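Local atomic coordinates of UDP-N-acetylglucosamine pyrophosphorylase (Entamoeba histolytica, PDB entry 3OC9), a protein that probably catalyses the transfer of a uridylyl group from UTP to N-acetyl-alpha-D-glucosamine 1-phosphate, giving UDP-N-acetylglucosamine and diphosphate. Residues L30-L38 with D193-D203; F69-Q80 with N91-M99. One frame throughout, in Å; residues are numbered along the deposited sequence. Where two conformers were deposited one is given.

Contact 1: residues L30-L38 with D193-D203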
# COMPACT_ATOMS: atom_id res chain seq x y z
N LEU A 30 0.08 -10.16 -19.12
CA LEU A 30 -0.02 -11.00 -17.92
C LEU A 30 -1.34 -10.82 -17.15
O LEU A 30 -1.93 -11.81 -16.68
CB LEU A 30 1.24 -10.82 -17.03
CG LEU A 30 2.54 -11.38 -17.64
CD1 LEU A 30 3.81 -10.87 -16.95
CD2 LEU A 30 2.53 -12.91 -17.68
N ILE A 31 -1.81 -9.57 -17.01
CA ILE A 31 -3.11 -9.28 -16.39
C ILE A 31 -4.24 -9.98 -17.20
O ILE A 31 -5.10 -10.64 -16.62
CB ILE A 31 -3.40 -7.75 -16.28
CG1 ILE A 31 -2.48 -7.07 -15.24
CG2 ILE A 31 -4.89 -7.47 -15.94
CD1 ILE A 31 -2.40 -5.53 -15.39
N SER A 32 -4.19 -9.84 -18.53
CA SER A 32 -5.20 -10.47 -19.43
C SER A 32 -5.28 -12.01 -19.34
O SER A 32 -6.36 -12.59 -19.57
CB SER A 32 -5.00 -10.02 -20.90
OG SER A 32 -4.01 -10.81 -21.54
N GLN A 33 -4.16 -12.66 -19.01
CA GLN A 33 -4.06 -14.13 -18.87
C GLN A 33 -4.48 -14.66 -17.49
O GLN A 33 -4.42 -15.87 -17.23
CB GLN A 33 -2.63 -14.61 -19.20
CG GLN A 33 -2.25 -14.50 -20.69
CD GLN A 33 -0.73 -14.61 -20.95
OE1 GLN A 33 0.08 -14.59 -20.02
NE2 GLN A 33 -0.36 -14.73 -22.22
N GLY A 34 -4.93 -13.76 -16.61
CA GLY A 34 -5.32 -14.11 -15.23
C GLY A 34 -4.14 -14.46 -14.32
O GLY A 34 -4.28 -15.28 -13.39
N LYS A 35 -2.99 -13.85 -14.57
CA LYS A 35 -1.76 -14.20 -13.83
C LYS A 35 -1.37 -13.20 -12.72
O LYS A 35 -0.26 -13.31 -12.20
CB LYS A 35 -0.59 -14.43 -14.80
CG LYS A 35 -0.80 -15.63 -15.78
CD LYS A 35 0.41 -15.82 -16.69
CE LYS A 35 0.25 -17.04 -17.61
NZ LYS A 35 1.56 -17.43 -18.21
N THR A 36 -2.27 -12.28 -12.36
CA THR A 36 -1.96 -11.21 -11.35
C THR A 36 -3.00 -11.09 -10.22
O THR A 36 -4.16 -11.48 -10.39
CB THR A 36 -1.77 -9.79 -12.00
OG1 THR A 36 -3.05 -9.25 -12.44
CG2 THR A 36 -0.76 -9.82 -13.16
N ALA A 37 -2.59 -10.51 -9.08
CA ALA A 37 -3.48 -10.25 -7.92
C ALA A 37 -3.07 -9.02 -7.11
O ALA A 37 -1.89 -8.60 -7.17
CB ALA A 37 -3.53 -11.51 -6.98
N LEU A 38 -4.02 -8.48 -6.32
CA LEU A 38 -3.77 -7.38 -5.35
C LEU A 38 -3.90 -7.91 -3.90
O LEU A 38 -4.80 -8.70 -3.62
CB LEU A 38 -4.78 -6.22 -5.56
CG LEU A 38 -4.59 -4.97 -4.69
CD1 LEU A 38 -3.28 -4.21 -5.07
CD2 LEU A 38 -5.77 -3.94 -4.74
N ASP A 193 -1.81 0.36 -7.58
CA ASP A 193 -2.37 -1.01 -7.43
C ASP A 193 -1.59 -2.01 -8.30
O ASP A 193 -0.35 -2.03 -8.19
CB ASP A 193 -3.92 -1.02 -7.62
CG ASP A 193 -4.64 -0.17 -6.54
OD1 ASP A 193 -4.23 -0.21 -5.37
OD2 ASP A 193 -5.63 0.54 -6.85
N VAL A 194 -2.25 -2.81 -9.15
CA VAL A 194 -1.53 -3.80 -10.00
C VAL A 194 -0.93 -3.09 -11.26
O VAL A 194 -1.47 -3.18 -12.37
CB VAL A 194 -2.42 -5.07 -10.34
CG1 VAL A 194 -1.63 -6.14 -11.14
CG2 VAL A 194 -2.99 -5.70 -9.07
N ASP A 195 0.18 -2.37 -11.04
CA ASP A 195 0.79 -1.46 -12.04
C ASP A 195 1.39 -2.27 -13.20
O ASP A 195 2.36 -3.00 -12.99
CB ASP A 195 1.89 -0.61 -11.32
CG ASP A 195 2.64 0.36 -12.25
OD1 ASP A 195 2.22 0.52 -13.41
OD2 ASP A 195 3.67 0.96 -11.82
N PRO A 196 0.84 -2.14 -14.45
CA PRO A 196 1.40 -2.96 -15.56
C PRO A 196 2.91 -2.73 -15.79
O PRO A 196 3.62 -3.68 -16.20
CB PRO A 196 0.58 -2.53 -16.80
CG PRO A 196 -0.56 -1.73 -16.29
CD PRO A 196 -0.31 -1.32 -14.86
N ASN A 197 3.39 -1.49 -15.58
CA ASN A 197 4.84 -1.16 -15.70
C ASN A 197 5.70 -2.05 -14.78
O ASN A 197 6.76 -2.59 -15.19
CB ASN A 197 5.12 0.33 -15.37
CG ASN A 197 4.38 1.30 -16.30
OD1 ASN A 197 4.76 1.46 -17.47
ND2 ASN A 197 3.34 1.96 -15.78
N MET A 198 5.22 -2.22 -13.54
CA MET A 198 5.95 -3.00 -12.50
C MET A 198 5.86 -4.53 -12.75
O MET A 198 6.85 -5.27 -12.57
CB MET A 198 5.40 -2.57 -11.11
CG MET A 198 5.98 -3.28 -9.89
SD MET A 198 5.03 -2.81 -8.41
CE MET A 198 6.22 -3.28 -7.16
N ILE A 199 4.67 -5.01 -13.15
CA ILE A 199 4.48 -6.46 -13.46
C ILE A 199 5.40 -6.89 -14.63
O ILE A 199 6.09 -7.92 -14.56
CB ILE A 199 2.97 -6.79 -13.80
CG1 ILE A 199 2.05 -6.47 -12.60
CG2 ILE A 199 2.78 -8.24 -14.36
CD1 ILE A 199 2.30 -7.25 -11.32
N GLY A 200 5.45 -6.07 -15.69
CA GLY A 200 6.34 -6.36 -16.83
C GLY A 200 7.84 -6.32 -16.48
O GLY A 200 8.63 -7.17 -16.95
N TYR A 201 8.22 -5.36 -15.65
CA TYR A 201 9.62 -5.22 -15.17
C TYR A 201 10.07 -6.46 -14.36
O TYR A 201 11.13 -7.06 -14.63
CB TYR A 201 9.78 -3.90 -14.38
CG TYR A 201 11.21 -3.38 -14.20
CD1 TYR A 201 11.86 -2.68 -15.22
CD2 TYR A 201 11.90 -3.56 -12.98
CE1 TYR A 201 13.17 -2.17 -15.06
CE2 TYR A 201 13.23 -3.04 -12.81
CZ TYR A 201 13.85 -2.36 -13.85
OH TYR A 201 15.15 -1.86 -13.71
N MET A 202 9.26 -6.87 -13.37
CA MET A 202 9.63 -8.05 -12.58
C MET A 202 9.61 -9.38 -13.39
O MET A 202 10.40 -10.29 -13.10
CB MET A 202 8.92 -8.09 -11.20
CG MET A 202 7.45 -8.48 -11.17
SD MET A 202 6.80 -8.45 -9.45
CE MET A 202 7.87 -9.61 -8.59
N ASP A 203 8.78 -9.47 -14.43
CA ASP A 203 8.76 -10.71 -15.24
C ASP A 203 10.00 -10.84 -16.11
O ASP A 203 10.62 -11.91 -16.13
CB ASP A 203 7.48 -10.88 -16.06
CG ASP A 203 7.40 -12.26 -16.75
OD1 ASP A 203 7.33 -13.31 -16.05
OD2 ASP A 203 7.40 -12.29 -17.99

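Contact 2: residues F69-Q80 with N91-M99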
# COMPACT_ATOMS: atom_id res chain seq x y z
N PHE A 69 -11.90 2.31 -0.11
CA PHE A 69 -12.26 1.03 -0.75
C PHE A 69 -12.89 1.21 -2.15
O PHE A 69 -12.57 0.43 -3.07
CB PHE A 69 -13.22 0.17 0.11
CG PHE A 69 -12.56 -0.59 1.28
CD1 PHE A 69 -11.25 -1.08 1.22
CD2 PHE A 69 -13.33 -0.89 2.42
CE1 PHE A 69 -10.69 -1.81 2.30
CE2 PHE A 69 -12.79 -1.63 3.50
CZ PHE A 69 -11.46 -2.07 3.44
N GLN A 70 -13.77 2.22 -2.32
CA GLN A 70 -14.36 2.53 -3.65
C GLN A 70 -13.30 2.96 -4.70
O GLN A 70 -13.40 2.54 -5.87
CB GLN A 70 -15.51 3.57 -3.55
CG GLN A 70 -16.16 3.90 -4.95
CD GLN A 70 -17.45 4.75 -4.86
OE1 GLN A 70 -17.92 5.10 -3.77
NE2 GLN A 70 -18.03 5.05 -6.03
N MET A 71 -12.33 3.81 -4.31
CA MET A 71 -11.20 4.22 -5.17
C MET A 71 -10.44 3.00 -5.74
O MET A 71 -10.20 2.87 -6.97
CB MET A 71 -10.18 5.08 -4.40
CG MET A 71 -10.71 6.20 -3.50
SD MET A 71 -10.44 7.87 -4.11
CE MET A 71 -11.82 8.01 -5.24
N THR A 72 -10.04 2.10 -4.83
CA THR A 72 -9.35 0.85 -5.21
C THR A 72 -10.19 -0.02 -6.17
O THR A 72 -9.69 -0.50 -7.19
CB THR A 72 -8.87 0.03 -3.95
OG1 THR A 72 -8.13 0.90 -3.08
CG2 THR A 72 -8.00 -1.18 -4.36
N SER A 73 -11.49 -0.20 -5.87
CA SER A 73 -12.39 -0.95 -6.76
C SER A 73 -12.39 -0.39 -8.20
O SER A 73 -12.31 -1.14 -9.18
CB SER A 73 -13.83 -1.00 -6.20
OG SER A 73 -13.84 -1.65 -4.92
N GLU A 74 -12.45 0.94 -8.31
CA GLU A 74 -12.53 1.62 -9.62
C GLU A 74 -11.22 1.51 -10.44
O GLU A 74 -11.26 1.32 -11.67
CB GLU A 74 -12.99 3.09 -9.44
CG GLU A 74 -14.49 3.20 -9.02
CD GLU A 74 -14.99 4.65 -8.85
OE1 GLU A 74 -14.18 5.59 -8.82
OE2 GLU A 74 -16.23 4.82 -8.69
N ARG A 75 -10.08 1.60 -9.75
CA ARG A 75 -8.79 1.38 -10.41
C ARG A 75 -8.65 -0.07 -10.96
O ARG A 75 -8.17 -0.26 -12.08
CB ARG A 75 -7.62 1.79 -9.49
CG ARG A 75 -6.22 1.64 -10.11
CD ARG A 75 -5.24 2.72 -9.60
NE ARG A 75 -5.43 3.97 -10.30
CZ ARG A 75 -4.89 5.14 -9.96
NH1 ARG A 75 -5.16 6.20 -10.70
NH2 ARG A 75 -4.09 5.28 -8.89
N LEU A 76 -9.08 -1.09 -10.19
CA LEU A 76 -9.08 -2.47 -10.69
C LEU A 76 -9.98 -2.64 -11.94
O LEU A 76 -9.60 -3.31 -12.91
CB LEU A 76 -9.46 -3.48 -9.58
CG LEU A 76 -8.51 -3.62 -8.38
CD1 LEU A 76 -9.06 -4.68 -7.38
CD2 LEU A 76 -7.08 -4.02 -8.82
N LEU A 77 -11.17 -2.03 -11.92
CA LEU A 77 -12.06 -2.03 -13.10
C LEU A 77 -11.39 -1.43 -14.37
O LEU A 77 -11.51 -1.99 -15.47
CB LEU A 77 -13.41 -1.36 -12.80
CG LEU A 77 -14.39 -2.15 -11.90
CD1 LEU A 77 -15.52 -1.24 -11.44
CD2 LEU A 77 -14.97 -3.41 -12.58
N ARG A 78 -10.64 -0.34 -14.19
CA ARG A 78 -9.95 0.33 -15.34
C ARG A 78 -8.77 -0.49 -15.88
O ARG A 78 -8.57 -0.57 -17.11
CB ARG A 78 -9.52 1.75 -14.95
CG ARG A 78 -8.73 2.53 -16.03
CD ARG A 78 -9.57 2.70 -17.32
NE ARG A 78 -8.91 3.60 -18.29
CZ ARG A 78 -9.31 3.75 -19.55
NH1 ARG A 78 -10.34 3.05 -20.03
NH2 ARG A 78 -8.66 4.60 -20.34
N LEU A 79 -7.98 -1.08 -14.97
CA LEU A 79 -6.89 -1.99 -15.33
C LEU A 79 -7.40 -3.22 -16.10
O LEU A 79 -6.80 -3.62 -17.11
CB LEU A 79 -6.09 -2.40 -14.08
CG LEU A 79 -5.20 -1.28 -13.49
CD1 LEU A 79 -4.74 -1.65 -12.06
CD2 LEU A 79 -3.98 -1.04 -14.41
N GLN A 80 -8.51 -3.82 -15.64
CA GLN A 80 -9.11 -4.95 -16.38
C GLN A 80 -9.50 -4.56 -17.82
O GLN A 80 -9.27 -5.32 -18.77
CB GLN A 80 -10.34 -5.53 -15.63
CG GLN A 80 -9.97 -6.37 -14.37
CD GLN A 80 -11.19 -6.80 -13.51
OE1 GLN A 80 -11.03 -7.55 -12.54
NE2 GLN A 80 -12.38 -6.30 -13.84
N ASN A 91 -13.28 -11.73 -20.95
CA ASN A 91 -13.41 -11.65 -19.50
C ASN A 91 -12.01 -11.62 -18.90
O ASN A 91 -11.25 -12.59 -19.02
CB ASN A 91 -14.19 -12.84 -18.93
CG ASN A 91 -15.64 -12.91 -19.42
OD1 ASN A 91 -16.11 -13.98 -19.82
ND2 ASN A 91 -16.35 -11.78 -19.39
N VAL A 92 -11.67 -10.49 -18.29
CA VAL A 92 -10.37 -10.35 -17.60
C VAL A 92 -10.64 -10.08 -16.11
O VAL A 92 -11.43 -9.18 -15.78
CB VAL A 92 -9.52 -9.23 -18.25
CG1 VAL A 92 -8.29 -8.84 -17.38
CG2 VAL A 92 -9.06 -9.64 -19.66
N MET A 93 -9.99 -10.85 -15.22
CA MET A 93 -10.25 -10.75 -13.76
C MET A 93 -8.97 -10.59 -12.93
O MET A 93 -8.04 -11.38 -13.08
CB MET A 93 -11.07 -11.98 -13.27
CG MET A 93 -11.53 -11.92 -11.79
SD MET A 93 -12.78 -13.16 -11.30
CE MET A 93 -14.24 -12.47 -12.05
N ILE A 94 -8.94 -9.58 -12.06
CA ILE A 94 -7.89 -9.44 -11.01
C ILE A 94 -8.45 -9.80 -9.61
O ILE A 94 -9.25 -9.05 -9.07
CB ILE A 94 -7.28 -7.98 -10.97
CG1 ILE A 94 -6.70 -7.57 -12.32
CG2 ILE A 94 -6.19 -7.86 -9.84
CD1 ILE A 94 -6.36 -6.03 -12.42
N HIS A 95 -8.03 -10.93 -9.03
CA HIS A 95 -8.46 -11.32 -7.67
C HIS A 95 -7.81 -10.40 -6.59
O HIS A 95 -6.65 -10.00 -6.74
CB HIS A 95 -8.17 -12.82 -7.42
CG HIS A 95 -9.12 -13.75 -8.14
ND1 HIS A 95 -10.35 -14.10 -7.64
CD2 HIS A 95 -9.02 -14.37 -9.35
CE1 HIS A 95 -10.97 -14.90 -8.49
NE2 HIS A 95 -10.20 -15.07 -9.55
N TRP A 96 -8.57 -10.06 -5.53
CA TRP A 96 -8.17 -9.11 -4.46
C TRP A 96 -8.31 -9.79 -3.09
O TRP A 96 -9.42 -10.18 -2.70
CB TRP A 96 -9.06 -7.84 -4.53
CG TRP A 96 -8.78 -6.70 -3.53
CD1 TRP A 96 -7.72 -6.60 -2.64
CD2 TRP A 96 -9.58 -5.52 -3.33
NE1 TRP A 96 -7.83 -5.41 -1.91
CE2 TRP A 96 -8.95 -4.75 -2.31
CE3 TRP A 96 -10.76 -5.05 -3.92
CZ2 TRP A 96 -9.48 -3.51 -1.87
CZ3 TRP A 96 -11.29 -3.81 -3.48
CH2 TRP A 96 -10.63 -3.05 -2.47
N PHE A 97 -7.18 -9.94 -2.38
CA PHE A 97 -7.13 -10.60 -1.06
C PHE A 97 -6.97 -9.50 0.02
O PHE A 97 -5.99 -8.73 -0.01
CB PHE A 97 -5.98 -11.65 -1.04
CG PHE A 97 -6.08 -12.66 -2.17
CD1 PHE A 97 -6.97 -13.75 -2.08
CD2 PHE A 97 -5.30 -12.52 -3.32
CE1 PHE A 97 -7.10 -14.67 -3.14
CE2 PHE A 97 -5.41 -13.45 -4.39
CZ PHE A 97 -6.32 -14.53 -4.29
N LEU A 98 -7.93 -9.43 0.95
CA LEU A 98 -7.99 -8.36 1.95
C LEU A 98 -7.78 -8.92 3.35
O LEU A 98 -8.63 -9.67 3.85
CB LEU A 98 -9.33 -7.62 1.90
CG LEU A 98 -9.61 -6.75 0.68
CD1 LEU A 98 -10.35 -7.58 -0.34
CD2 LEU A 98 -10.43 -5.52 1.09
N MET A 99 -6.66 -8.55 3.98
CA MET A 99 -6.33 -9.08 5.34
C MET A 99 -7.05 -8.32 6.46
O MET A 99 -6.96 -7.09 6.55
CB MET A 99 -4.81 -9.08 5.59
CG MET A 99 -4.39 -9.83 6.87
SD MET A 99 -2.59 -10.17 7.03
CE MET A 99 -1.96 -8.53 7.31

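Contact 1: residues L30-L38 with D193-D203
Leu30, Ile31, Thr36 and Leu38 pack on Val194 and Ile199 in a buried, almost wholly apolar contact, in which the end of helix 21-32 and the start of strand 36-41 meet the loop and first turns of helix 196-204. Val194 is the middle of it. Held out at the centre of an inverse gamma turn, it points toward the strand and splits its two methyls: CG1 faces Thr36, 3.7 Å from Thr36 OG1, while CG2 lies 3.6 Å from the backbone oxygen of Ala37 and also meets CB of Leu38. The split follows from chi1 of -175°, which sets CG1 anti to the backbone N and CG2 anti to the carbonyl carbon. Leu38 reaches past this valine to Asp193, with CD1 4.1 Å from Asp193 CA; the carboxylate there is bonded through OD1 to His184. On the helix side, the CD1 methyl of Leu30 sits between two residues one turn apart, 3.8 Å from Ile199 CG2 and the same 3.8 Å from Asp203 CB. That CG2 branch also receives the Thr36 methyl. Ile31 extends CD1 to the Val194 carbonyl oxygen and the Pro196 ring. The chain bends between helix and strand in a Schellman motif ending at Gly34, whose positive phi suits glycine. Asp195 is the N-cap of helix 196-204: OD1 accepts from Asn197 N, the capping bond, and from Asn197 ND2. The Asp203 carboxylate is tied to Tyr180 and Arg26. Within the alpha/beta fold of this GT-A clan family, the loop and helix that follow strand 180-184 thus pack against its parallel neighbour 36-41 and the adjoining end of helix 21-32, with Val182 against Ile199, whereas helix 68-87 touches Ile31 through Ala83 and Leu38 through Thr72.

Contact 2: residues F69-Q80 with N91-M99
Trp96 projects from its strand into the side of helix 69-80, and the six-membered ring fills a hollow made by Phe69, Thr72, Ser73 and Leu76. The Thr72 methyl CG2 lies over one face, 4.0 Å from the centroid of that ring, a CH-pi contact. At the rim of the indole, Ser73 OG lies in the ring plane, 3.6 Å from Trp96 CZ3; this hydroxyl is turned back along the helix to donate to Phe69 O. With CG anti to the backbone N (chi1 -178°), the indole is directed at the helix. Its NE1 bonds to Thr40. One turn further along the helix, Leu76 forks between two neighbours, CD1 meeting Trp96 CE3 at 3.9 Å and CD2 resting against Ile94 CG2. Ile94 is the second bump: its CD1 tip enters between Leu79 CB and Gln80 CG. At the other end, Phe69 CE1 approaches Leu98 CD2 to 3.9 Å, a doubtful touch because it depends on which of two Leu98 conformers is taken. Gln80 supplies the one polar link. It is extended beyond CG, and the Val92 carbonyl oxygen lies over the face of its amide, 3.3 Å from Gln80 CD; its OE1 accepts from Ile94 N at 3.0 Å in a nearly straight bond (171°). Gln124 NE2 donates to the same OE1, so two bonds fix the amide. The helix axis and strand axis lie 11.1 Å apart and run nearly antiparallel, at 157°, as in a beta-alpha-beta crossover, here from strand 36-41 through helix 68-87 to the parallel strand 95-100. Beyond the strand, Phe97 packs on helix 169-176 on the other side of the sheet, while strands 36-41 and 125-134 flank 95-100 as its parallel neighbours.

The centres of the two contacts lie 12 Å apart, on the same side of the chain's centre, and meet through one mixed sheet. Strands 36-41 and 95-100 are parallel neighbours in it: Leu38 N and O face His95 O and Phe97 N in probable hydrogen bonds. Helix 68-87 also bridges them, Arg75 of contact 2 packing against Asp193 of contact 1. Along the chain, contact 2 is nested in the loop that contact 1 closes, so residues 69-99 fall between 30-38 and 193-203. Both belong to the alpha/beta part of the fold built on this sheet in this probable nucleotidyltransferase, whose family belongs to the GT-A clan, with helices packed against parallel strands.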